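PDB 5C00: MdbA protein from Corynebacterium diphtheriae, which is a thiol-disulfide oxidoreductase of the DsbA family, essential for viability, pilus assembly, toxin production and virulence, and probably catalyses disulfide formation in exported proteins. Local coordinates for residues G67-A72 with G76-N81. Numbering follows the deposited sequence.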
loop_
_atom_site.group_PDB
_atom_site.type_symbol
_atom_site.label_atom_id
_atom_site.label_comp_id
_atom_site.label_asym_id
_atom_site.label_seq_id
_atom_site.Cartn_x
_atom_site.Cartn_y
_atom_site.Cartn_z
ATOM N N GLY A 67 12.427 4.265 -0.061
ATOM C CA GLY A 67 13.737 3.727 0.227
ATOM C C GLY A 67 14.150 3.908 1.674
ATOM O O GLY A 67 14.426 2.926 2.362
ATOM N N PRO A 68 14.198 5.150 2.152
ATOM C CA PRO A 68 14.536 5.351 3.551
ATOM C C PRO A 68 13.548 4.712 4.493
ATOM O O PRO A 68 13.974 4.182 5.537
ATOM C CB PRO A 68 14.516 6.868 3.736
ATOM C CG PRO A 68 14.466 7.450 2.387
ATOM C CD PRO A 68 14.127 6.402 1.397
HETATM N N MSE A 69 12.263 4.709 4.133
HETATM C CA MSE A 69 11.240 4.068 4.982
HETATM C C MSE A 69 11.578 2.610 5.139
HETATM O O MSE A 69 11.510 2.100 6.248
HETATM C CB MSE A 69 9.829 4.232 4.402
HETATM C CG MSE A 69 8.756 3.568 5.280
HETATM SE SE MSE A 69 6.995 3.713 4.437
HETATM C CE MSE A 69 7.334 2.328 3.130
ATOM N N THR A 70 11.876 1.909 4.044
ATOM C CA THR A 70 12.241 0.489 4.098
ATOM C C THR A 70 13.413 0.257 5.065
ATOM O O THR A 70 13.396 -0.633 5.872
ATOM C CB THR A 70 12.612 -0.033 2.691
ATOM O OG1 THR A 70 11.546 0.234 1.782
ATOM C CG2 THR A 70 12.891 -1.510 2.711
ATOM N N LYS A 71 14.442 1.088 4.961
ATOM C CA LYS A 71 15.604 0.936 5.848
ATOM C C LYS A 71 15.261 1.108 7.309
ATOM O O LYS A 71 15.742 0.373 8.159
ATOM C CB LYS A 71 16.743 1.886 5.472
ATOM C CG LYS A 71 17.260 1.702 4.054
ATOM C CD LYS A 71 17.649 0.256 3.720
ATOM C CE LYS A 71 16.686 -0.434 2.758
ATOM N NZ LYS A 71 17.122 -1.760 2.192
ATOM N N ALA A 72 14.408 2.066 7.602
ATOM C CA ALA A 72 14.027 2.359 8.968
ATOM C C ALA A 72 13.159 1.255 9.547
ATOM O O ALA A 72 13.251 0.934 10.734
ATOM C CB ALA A 72 13.298 3.707 9.021
ATOM N N GLY A 76 14.151 -1.659 12.604
ATOM C CA GLY A 76 13.324 -1.777 13.804
ATOM C C GLY A 76 12.959 -0.445 14.461
ATOM O O GLY A 76 12.384 -0.434 15.560
ATOM N N ASP A 77 13.215 0.673 13.763
ATOM C CA ASP A 77 12.997 2.023 14.304
ATOM C C ASP A 77 11.584 2.561 14.129
ATOM O O ASP A 77 11.151 3.458 14.887
ATOM C CB ASP A 77 13.958 3.035 13.649
ATOM C CG ASP A 77 15.433 2.793 14.037
ATOM O OD1 ASP A 77 15.675 2.405 15.199
ATOM O OD2 ASP A 77 16.325 2.973 13.169
ATOM N N ILE A 78 10.890 2.107 13.083
ATOM C CA ILE A 78 9.496 2.448 12.881
ATOM C C ILE A 78 8.666 1.233 12.543
ATOM O O ILE A 78 9.193 0.260 12.008
ATOM C CB ILE A 78 9.335 3.487 11.765
ATOM C CG1 ILE A 78 9.809 2.991 10.409
ATOM C CG2 ILE A 78 10.120 4.716 12.142
ATOM C CD1 ILE A 78 9.525 3.980 9.308
ATOM N N VAL A 79 7.397 1.296 12.910
ATOM C CA VAL A 79 6.387 0.351 12.468
ATOM C C VAL A 79 5.392 1.129 11.631
ATOM O O VAL A 79 4.870 2.120 12.096
ATOM C CB VAL A 79 5.726 -0.310 13.672
ATOM C CG1 VAL A 79 4.540 -1.163 13.248
ATOM C CG2 VAL A 79 6.774 -1.178 14.358
ATOM N N VAL A 80 5.200 0.739 10.371
ATOM C CA VAL A 80 4.367 1.525 9.461
ATOM C C VAL A 80 2.991 0.932 9.215
ATOM O O VAL A 80 2.835 -0.191 8.696
ATOM C CB VAL A 80 5.060 1.795 8.097
ATOM C CG1 VAL A 80 4.148 2.667 7.247
ATOM C CG2 VAL A 80 6.376 2.523 8.318
ATOM N N ASN A 81 1.987 1.671 9.636
ATOM C CA ASN A 81 0.645 1.305 9.315
ATOM C C ASN A 81 0.221 1.972 8.016
ATOM O O ASN A 81 -0.113 3.149 8.014
ATOM C CB ASN A 81 -0.303 1.704 10.436
ATOM C CG ASN A 81 0.103 1.093 11.750
ATOM O OD1 ASN A 81 -0.229 -0.037 12.034
ATOM N ND2 ASN A 81 0.854 1.832 12.536
#
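The C-terminal turns of helix 56-74 pack against the start of strand 78-85 across a Schellman motif, and Ala72, Asp77 and Ile78 meet where the chain reverses. Asp77 N donates a hydrogen bond of 3.0 Å to Ala72 O, arriving nearly in line with the carbonyl (C=O...N angle 169°), which ties the last turns of the helix to the residue just before the strand. Gly76 leaves the helix with a positive phi, a backbone conformation that glycine adopts readily because it has no CB to meet the preceding carbonyl oxygen. The carboxylate of Asp77 takes no part in this cap; its OD1 forms a salt bridge with Lys41.

Beyond the turn, along the strand, the contact is apolar. In Ile78, chi1 of 62° swings CG1 into the space flanked by the backbone N and C, and this branch reaches the helix with CD1 lying 3.8 Å from Ala72 CB. The same methyl group is 4.1 Å from Met69 CG, where the two side chains run roughly perpendicular to each other. Met69, a selenomethionine, has extended first and second torsions that carry CG and SE out to Val80, and bends only at its last torsion. Its CG approaches Val80 CG2 at 4.0 Å, while SE rests near both methyl groups of that valine, 4.1 Å from Val80 CG1.

Ile78 and Val80 thus present their branches to the same helix face, and both also touch Ile47 of the adjacent parallel strand 45-52. Val203 of helix 202-207 also touches Met69 and Ala72. The axes of 67-72 and 78-81 come within 8.8 Å, their N-to-C directions 122° apart. The contact belongs to the second half of the right-handed beta-alpha-beta crossover formed by strand 45-52, helix 56-74 and strand 78-85, a hallmark of the thioredoxin fold.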